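Local coordinates for protein TRAP dicarboxylate transporter-DctP subunit (Desulfovibrio salexigens, PDB 4N6D) that probably binds a solute, perhaps a dicarboxylate or related organic acid, in the periplasm for delivery to a TRAP-type membrane transporter, at residues A[57-62]-A[252-257]; A[91-96]-A[100-105]. All blocks are in the same frame, centred on the assembly; numbering follows the deposited sequence.

Interaction 1. Residues A[57-62]-A[252-257]; sequences KRTAGK and KKVLND. With I3C (5-amino-2,4,6-triiodobenzene-1,3-dicarboxylic acid), chain B.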
ATOM      1  N   LYS A  57     -12.259  23.054   4.335  1.00 11.48           N
ATOM      2  CA  LYS A  57     -13.646  23.364   3.979  1.00 11.17           C
ATOM      3  C   LYS A  57     -14.549  23.062   5.168  1.00 13.26           C
ATOM      4  O   LYS A  57     -15.368  23.891   5.550  1.00 13.73           O
ATOM      5  CB  LYS A  57     -14.093  22.564   2.748  1.00 13.91           C
ATOM      6  CG  LYS A  57     -15.521  22.866   2.274  1.00 14.84           C
ATOM      7  CD  LYS A  57     -15.832  22.077   1.011  1.00 19.42           C
ATOM      8  CE  LYS A  57     -17.280  22.265   0.554  1.00 22.73           C
ATOM      9  NZ  LYS A  57     -17.605  21.268  -0.475  1.00 22.24           N
ATOM     10  N   ARG A  58     -14.397  21.875   5.755  1.00 13.26           N
ATOM     11  CA  ARG A  58     -15.343  21.421   6.780  1.00 12.06           C
ATOM     12  C   ARG A  58     -15.194  22.177   8.089  1.00 13.59           C
ATOM     13  O   ARG A  58     -16.137  22.267   8.871  1.00 16.00           O
ATOM     14  CB  ARG A  58     -15.164  19.926   7.026  1.00 10.95           C
ATOM     15  CG  ARG A  58     -15.648  19.121   5.876  1.00 10.97           C
ATOM     16  CD  ARG A  58     -15.408  17.650   6.102  1.00 13.46           C
ATOM     17  NE  ARG A  58     -15.631  16.914   4.873  1.00 11.55           N
ATOM     18  CZ  ARG A  58     -15.805  15.594   4.803  1.00 14.52           C
ATOM     19  NH1 ARG A  58     -15.857  14.844   5.903  1.00 12.89           N
ATOM     20  NH2 ARG A  58     -15.985  15.028   3.618  1.00 17.70           N
ATOM     21  N   THR A  59     -14.010  22.738   8.324  1.00 10.54           N
ATOM     22  CA  THR A  59     -13.776  23.556   9.519  1.00 11.01           C
ATOM     23  C   THR A  59     -14.006  25.049   9.272  1.00 14.36           C
ATOM     24  O   THR A  59     -13.708  25.892  10.137  1.00 14.77           O
ATOM     25  CB  THR A  59     -12.348  23.358  10.092  1.00 10.07           C
ATOM     26  OG1 THR A  59     -11.374  23.866   9.172  1.00 12.18           O
ATOM     27  CG2 THR A  59     -12.069  21.920  10.400  1.00 10.74           C
ATOM     28  N   ALA A  60     -14.534  25.370   8.096  1.00 15.28           N
ATOM     29  CA  ALA A  60     -14.928  26.734   7.766  1.00 15.80           C
ATOM     30  C   ALA A  60     -13.738  27.633   7.894  1.00 12.98           C
ATOM     31  O   ALA A  60     -13.839  28.774   8.332  1.00 14.97           O
ATOM     32  CB  ALA A  60     -16.063  27.210   8.664  1.00 23.49           C
ATOM     33  N   GLY A  61     -12.589  27.101   7.505  1.00 16.46           N
ATOM     34  CA  GLY A  61     -11.360  27.877   7.485  1.00 17.94           C
ATOM     35  C   GLY A  61     -10.678  28.029   8.833  1.00 16.11           C
ATOM     36  O   GLY A  61      -9.662  28.698   8.926  1.00 15.73           O
ATOM     37  N   LYS A  62     -11.210  27.402   9.882  1.00 15.72           N
ATOM     38  CA  LYS A  62     -10.570  27.490  11.191  1.00 13.84           C
ATOM     39  C   LYS A  62      -9.222  26.787  11.221  1.00 13.27           C
ATOM     40  O   LYS A  62      -8.338  27.166  11.986  1.00 14.63           O
ATOM     41  CB  LYS A  62     -11.464  26.917  12.284  1.00 17.72           C
ATOM     42  CG  LYS A  62     -12.645  27.810  12.614  1.00 27.57           C
ATOM     43  CD  LYS A  62     -13.414  27.251  13.793  1.00 32.96           C
ATOM     44  CE  LYS A  62     -13.937  25.871  13.482  1.00 38.69           C
ATOM     45  NZ  LYS A  62     -14.758  25.329  14.585  1.00 45.02           N
ATOM     46  N   LYS A 252     -11.851  18.127  16.141  1.00 12.55           N
ATOM     47  CA  LYS A 252     -11.557  16.700  16.321  1.00 13.50           C
ATOM     48  C   LYS A 252     -12.609  15.843  15.644  1.00 12.07           C
ATOM     49  O   LYS A 252     -12.288  14.841  14.998  1.00 10.97           O
ATOM     50  CB  LYS A 252     -11.465  16.322  17.802  1.00 12.42           C
ATOM     51  CG  LYS A 252     -10.242  16.868  18.541  1.00  9.78           C
ATOM     52  CD  LYS A 252     -10.130  16.218  19.914  1.00 15.08           C
ATOM     53  CE  LYS A 252      -8.914  16.678  20.698  1.00 18.31           C
ATOM     54  NZ  LYS A 252      -9.043  16.253  22.113  1.00 31.64           N
ATOM     55  N   LYS A 253     -13.879  16.232  15.765  1.00 11.26           N
ATOM     56  CA  LYS A 253     -14.924  15.475  15.104  1.00 12.87           C
ATOM     57  C   LYS A 253     -14.742  15.444  13.586  1.00 10.70           C
ATOM     58  O   LYS A 253     -14.919  14.410  12.952  1.00 11.58           O
ATOM     59  CB  LYS A 253     -16.291  16.061  15.432  1.00 18.28           C
ATOM     60  CG  LYS A 253     -17.396  15.260  14.793  1.00 22.61           C
ATOM     61  CD  LYS A 253     -18.763  15.788  15.141  1.00 31.49           C
ATOM     62  CE  LYS A 253     -19.820  14.720  14.919  1.00 31.23           C
ATOM     63  NZ  LYS A 253     -19.649  13.961  13.674  1.00 33.56           N
ATOM     64  N   VAL A 254     -14.407  16.580  12.983  1.00 11.93           N
ATOM     65  CA  VAL A 254     -14.146  16.595  11.553  1.00 11.89           C
ATOM     66  C   VAL A 254     -13.044  15.614  11.200  1.00 11.58           C
ATOM     67  O   VAL A 254     -13.169  14.837  10.259  1.00 11.29           O
ATOM     68  CB  VAL A 254     -13.766  18.007  11.070  1.00 12.05           C
ATOM     69  CG1 VAL A 254     -13.291  17.978   9.642  1.00 15.84           C
ATOM     70  CG2 VAL A 254     -14.957  18.953  11.208  1.00 14.83           C
ATOM     71  N   LEU A 255     -11.946  15.648  11.944  1.00  9.88           N
ATOM     72  CA  LEU A 255     -10.820  14.783  11.605  1.00  9.37           C
ATOM     73  C   LEU A 255     -11.128  13.313  11.878  1.00  7.49           C
ATOM     74  O   LEU A 255     -10.656  12.431  11.179  1.00  8.29           O
ATOM     75  CB  LEU A 255      -9.568  15.222  12.356  1.00 10.48           C
ATOM     76  CG  LEU A 255      -8.708  16.263  11.639  1.00 13.34           C
ATOM     77  CD1 LEU A 255      -9.472  17.471  11.171  1.00 15.38           C
ATOM     78  CD2 LEU A 255      -7.572  16.685  12.560  1.00 12.14           C
ATOM     79  N   ASN A 256     -11.907  13.055  12.913  1.00  8.36           N
ATOM     80  CA  ASN A 256     -12.293  11.705  13.257  1.00  7.64           C
ATOM     81  C   ASN A 256     -13.182  11.149  12.166  1.00 10.48           C
ATOM     82  O   ASN A 256     -12.977  10.029  11.703  1.00 10.57           O
ATOM     83  CB  ASN A 256     -13.037  11.680  14.583  1.00  9.70           C
ATOM     84  CG  ASN A 256     -12.111  11.640  15.764  1.00 12.72           C
ATOM     85  OD1 ASN A 256     -10.981  11.190  15.651  1.00 13.86           O
ATOM     86  ND2 ASN A 256     -12.593  12.088  16.914  1.00 14.41           N
ATOM     87  N   ASP A 257     -14.169  11.935  11.742  1.00  9.17           N
ATOM     88  CA  ASP A 257     -15.067  11.482  10.678  1.00 11.00           C
ATOM     89  C   ASP A 257     -14.341  11.222   9.360  1.00  9.55           C
ATOM     90  O   ASP A 257     -14.708  10.325   8.586  1.00 15.09           O
ATOM     91  CB  ASP A 257     -16.183  12.500  10.452  1.00 14.95           C
ATOM     92  CG  ASP A 257     -17.226  12.487  11.562  1.00 19.61           C
ATOM     93  OD1 ASP A 257     -17.243  11.539  12.354  1.00 19.91           O
ATOM     94  OD2 ASP A 257     -18.033  13.422  11.630  1.00 23.43           O
TER
HETATM   95  I3  I3C B 401     -18.745  31.092   6.887  0.50 21.04           I
HETATM   96  I2  I3C B 401     -13.512  29.285   4.607  0.50 27.29           I
HETATM   97  I1  I3C B 401     -14.263  35.014   6.367  0.50 32.58           I
HETATM   98  O8  I3C B 401     -17.114  34.128   8.308  0.50 28.50           O
HETATM   99  O9  I3C B 401     -18.093  34.373   6.379  0.50 34.36           O
HETATM  100  C10 I3C B 401     -12.785  32.317   5.143  0.50 29.30           C
HETATM  101  N13 I3C B 401     -16.531  29.184   5.619  0.50 29.53           N
HETATM  102  C1  I3C B 401     -16.298  32.788   6.495  0.50 23.90           C
HETATM  103  C6  I3C B 401     -16.776  31.506   6.325  0.50 21.45           C
HETATM  104  C5  I3C B 401     -15.998  30.503   5.790  0.50 24.96           C
HETATM  105  C4  I3C B 401     -14.710  30.793   5.418  0.50 22.11           C
HETATM  106  C3  I3C B 401     -14.194  32.066   5.575  0.50 17.15           C
HETATM  107  C2  I3C B 401     -14.995  33.060   6.115  0.50 12.26           C
HETATM  108  C7  I3C B 401     -17.208  33.819   7.086  0.50 30.75           C
HETATM  109  O11 I3C B 401     -12.565  32.927   4.063  0.50 28.87           O
HETATM  110  O12 I3C B 401     -11.819  31.899   5.837  0.50 34.92           O
HETATM  111  O   HOH W   1     -15.338  15.344   8.640  1.00 14.99           O
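Arg-58 and Val-254 mark the closest backbone approach, their CA atoms 6.9 Å apart, where the end of one helix meets an early turn of another. Helix 43-58 closes in a Schellman motif: Ala-60, at positive phi (58°), is the C-prime residue, and its N is hydrogen-bonded to Lys-57 O. A type I' turn from Thr-59 to Lys-62 overlaps the motif, and the triiodinated dicarboxylic acid used for phasing lies beside it, its N13 3.6 Å from Ala-60 CA. Val-254 supplies the apolar link: its CG1, anti to the backbone N (chi1 171°), lies 3.8 Å from Arg-58 CB and 4.2 Å from Thr-59 CG2. Beyond this, Arg-58 runs extended from CG to NE past the valine. A water in the guanidinium plane accepts from Arg-58 NH1 at 2.8 Å and donates to Val-254 O, bridging the segments where no direct hydrogen bond does. Salt bridges from Arg-58 NE to Glu-54 and from NH2 to Glu-261 engage the other two nitrogens of the group. The contact thus sets the C-terminal end of helix 43-58 against long helix 249-285, just before the chain enters strand 63-68, an outermost strand of the five-stranded sheet.

Interaction 2. Residues A[91-96]-A[100-105]; sequences GCVSLA and GVFPLS. With EDO (1,2-ethanediol), chain E.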
ATOM      1  N   GLY A  91       2.313  13.341   9.534  1.00  6.48           N
ATOM      2  CA  GLY A  91       3.218  12.691   8.601  1.00  6.68           C
ATOM      3  C   GLY A  91       2.652  11.387   8.067  1.00  6.46           C
ATOM      4  O   GLY A  91       1.728  10.814   8.654  1.00  6.83           O
ATOM      5  N   CYS A  92       3.222  10.948   6.947  1.00  6.82           N
ATOM      6  CA  CYS A  92       2.837   9.716   6.236  1.00  5.88           C
ATOM      7  C   CYS A  92       3.902   8.644   6.396  1.00  8.02           C
ATOM      8  O   CYS A  92       5.085   8.845   6.044  1.00  9.13           O
ATOM      9  CB  CYS A  92       2.657  10.017   4.762  1.00 10.67           C
ATOM     10  SG  CYS A  92       2.122   8.562   3.792  1.00  9.72           S
ATOM     11  N   VAL A  93       3.478   7.499   6.919  1.00  7.63           N
ATOM     12  CA  VAL A  93       4.380   6.391   7.180  1.00  6.55           C
ATOM     13  C   VAL A  93       4.048   5.182   6.312  1.00  7.78           C
ATOM     14  O   VAL A  93       2.916   4.723   6.293  1.00  8.84           O
ATOM     15  CB  VAL A  93       4.334   5.986   8.651  1.00  8.49           C
ATOM     16  CG1 VAL A  93       5.250   4.791   8.914  1.00 10.49           C
ATOM     17  CG2 VAL A  93       4.710   7.175   9.556  1.00 12.66           C
ATOM     18  N   SER A  94       5.053   4.661   5.613  1.00  8.91           N
ATOM     19  CA  SER A  94       4.950   3.377   4.925  1.00  8.10           C
ATOM     20  C   SER A  94       5.394   2.310   5.912  1.00  6.77           C
ATOM     21  O   SER A  94       6.566   2.215   6.238  1.00  8.28           O
ATOM     22  CB  SER A  94       5.848   3.361   3.689  1.00 10.13           C
ATOM     23  OG  SER A  94       5.790   2.098   3.034  1.00 11.27           O
ATOM     24  N   LEU A  95       4.461   1.507   6.411  1.00  8.72           N
ATOM     25  CA  LEU A  95       4.787   0.633   7.534  1.00  9.14           C
ATOM     26  C   LEU A  95       5.904  -0.364   7.225  1.00  9.84           C
ATOM     27  O   LEU A  95       6.687  -0.700   8.106  1.00  8.39           O
ATOM     28  CB  LEU A  95       3.553  -0.125   8.033  1.00  7.93           C
ATOM     29  CG  LEU A  95       2.287   0.693   8.290  1.00  6.19           C
ATOM     30  CD1 LEU A  95       1.208  -0.233   8.900  1.00 10.44           C
ATOM     31  CD2 LEU A  95       2.533   1.882   9.222  1.00  7.77           C
ATOM     32  N   ALA A  96       5.938  -0.850   5.994  1.00  7.71           N
ATOM     33  CA  ALA A  96       6.896  -1.865   5.579  1.00  8.75           C
ATOM     34  C   ALA A  96       8.341  -1.405   5.711  1.00  8.61           C
ATOM     35  O   ALA A  96       9.243  -2.236   5.780  1.00 11.13           O
ATOM     36  CB  ALA A  96       6.626  -2.299   4.127  1.00 11.13           C
ATOM     37  N   GLY A 100       9.366  -4.330  12.620  1.00  8.93           N
ATOM     38  CA  GLY A 100       9.406  -4.454  14.060  1.00 10.94           C
ATOM     39  C   GLY A 100       8.638  -3.358  14.770  1.00 14.12           C
ATOM     40  O   GLY A 100       8.279  -3.522  15.926  1.00 14.47           O
ATOM     41  N   VAL A 101       8.372  -2.258  14.079  1.00  7.79           N
ATOM     42  CA  VAL A 101       7.757  -1.109  14.721  1.00  8.33           C
ATOM     43  C   VAL A 101       6.222  -1.263  14.749  1.00 10.77           C
ATOM     44  O   VAL A 101       5.556  -0.684  15.615  1.00  9.26           O
ATOM     45  CB  VAL A 101       8.168   0.159  14.004  1.00  9.44           C
ATOM     46  CG1 VAL A 101       7.510   1.374  14.610  1.00 11.86           C
ATOM     47  CG2 VAL A 101       9.695   0.302  14.040  1.00 11.77           C
ATOM     48  N   PHE A 102       5.692  -2.058  13.821  1.00  7.95           N
ATOM     49  CA  PHE A 102       4.236  -2.229  13.653  1.00  9.67           C
ATOM     50  C   PHE A 102       3.853  -3.705  13.613  1.00  7.27           C
ATOM     51  O   PHE A 102       3.405  -4.213  12.597  1.00  9.40           O
ATOM     52  CB  PHE A 102       3.792  -1.528  12.374  1.00 10.79           C
ATOM     53  CG  PHE A 102       4.167  -0.072  12.353  1.00  6.29           C
ATOM     54  CD1 PHE A 102       3.471   0.838  13.108  1.00  6.71           C
ATOM     55  CD2 PHE A 102       5.233   0.378  11.583  1.00  8.22           C
ATOM     56  CE1 PHE A 102       3.818   2.168  13.105  1.00 10.23           C
ATOM     57  CE2 PHE A 102       5.583   1.723  11.601  1.00  8.91           C
ATOM     58  CZ  PHE A 102       4.867   2.600  12.351  1.00  8.97           C
ATOM     59  N   PRO A 103       4.034  -4.403  14.733  1.00  7.29           N
ATOM     60  CA  PRO A 103       3.810  -5.855  14.715  1.00  7.49           C
ATOM     61  C   PRO A 103       2.399  -6.259  14.356  1.00 12.03           C
ATOM     62  O   PRO A 103       2.224  -7.362  13.820  1.00 10.02           O
ATOM     63  CB  PRO A 103       4.120  -6.279  16.145  1.00  9.57           C
ATOM     64  CG  PRO A 103       4.119  -5.025  16.952  1.00 12.81           C
ATOM     65  CD  PRO A 103       4.597  -3.959  16.020  1.00  9.08           C
ATOM     66  N   LEU A 104       1.405  -5.432  14.663  1.00  7.95           N
ATOM     67  CA  LEU A 104       0.029  -5.805  14.280  1.00  8.83           C
ATOM     68  C   LEU A 104      -0.272  -5.387  12.859  1.00  9.48           C
ATOM     69  O   LEU A 104      -0.626  -6.232  12.028  1.00  7.43           O
ATOM     70  CB  LEU A 104      -1.019  -5.210  15.219  1.00 11.13           C
ATOM     71  CG  LEU A 104      -2.409  -5.810  14.949  1.00 13.32           C
ATOM     72  CD1 LEU A 104      -3.084  -6.167  16.259  1.00 21.08           C
ATOM     73  CD2 LEU A 104      -3.202  -4.815  14.172  1.00 12.93           C
ATOM     74  N   SER A 105      -0.144  -4.086  12.566  1.00  6.27           N
ATOM     75  CA  SER A 105      -0.589  -3.559  11.277  1.00  7.77           C
ATOM     76  C   SER A 105       0.226  -4.071  10.107  1.00  7.78           C
ATOM     77  O   SER A 105      -0.264  -4.083   8.976  1.00  8.52           O
ATOM     78  CB  SER A 105      -0.601  -2.029  11.268  1.00  8.10           C
ATOM     79  OG  SER A 105      -1.455  -1.522  12.303  1.00 12.30           O
TER
HETATM   80  C1  EDO E 404       8.527   6.386   5.681  1.00 21.55           C
HETATM   81  O1  EDO E 404       7.783   5.252   6.125  1.00 15.66           O
HETATM   82  C2  EDO E 404       8.181   7.485   6.663  1.00 18.59           C
HETATM   83  O2  EDO E 404       8.314   6.918   7.978  1.00 21.99           O
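Leu-95 and Phe-102 are brought together by matching first torsions, chi1 -49° and -56°: in each residue CG stands anti to the carbonyl carbon, and both CB atoms are directed at the opposing segment. The Phe-102 ring then receives Leu-95 CD2 almost on its normal, 3.8 Å from the centroid and 6° off the perpendicular, a CH-pi contact over the middle of the face. CD2 lies at nearly equal distances from all six ring carbons, confirming the centring. On the opposite face sits CG1 of the adjoining Val-101, displaced toward the rim, and the ring is therefore sandwiched between two aliphatic groups. Val-93 CG1 approaches obliquely, 4.1 Å from Phe-102 CE2. In this periplasmic-binding-protein fold Val-93 lies near the end of strand 90-94, the central strand of the five-stranded sheet, Leu-95 in the short 3-10 turn just after it, and Phe-102 in the loop beyond; Val-93 and Leu-95 make backbone hydrogen bonds to Ala-236 and Pro-234 of strand 234-240. The second Leu-95 branch points to the later part of the loop, with CD1 3.5 Å from Ser-105 CB, tighter than usual for two carbons. Phe-102 also meets the ring of Phe-136. At the strand, Ser-94 N donates to O1 of an ethanediol molecule (2.8 Å), probably from the crystallisation liquor; the same molecule is hydrogen-bonded to His-98 NE2.

The centres of interactions 1 and 2 lie 26 Å apart, with about 11 Å between nearest atoms, so the two do not touch. Along the chain, residues 91-105 fall between the segments of interaction 1: 57-62 and 252-257 meet across 189 intervening residues, whereas 91-96 and 100-105 are separated by three. The five-stranded sheet relates them. Strand 63-68, which follows residues 57-62, forms one edge, and strand 90-94 is its middle strand, two places further in. Interaction 1 sets the end of helix 43-58 and its closing turn against helix 249-285 at the periphery, tying distant parts of the sequence together, while interaction 2 packs the chain as it leaves the central strand.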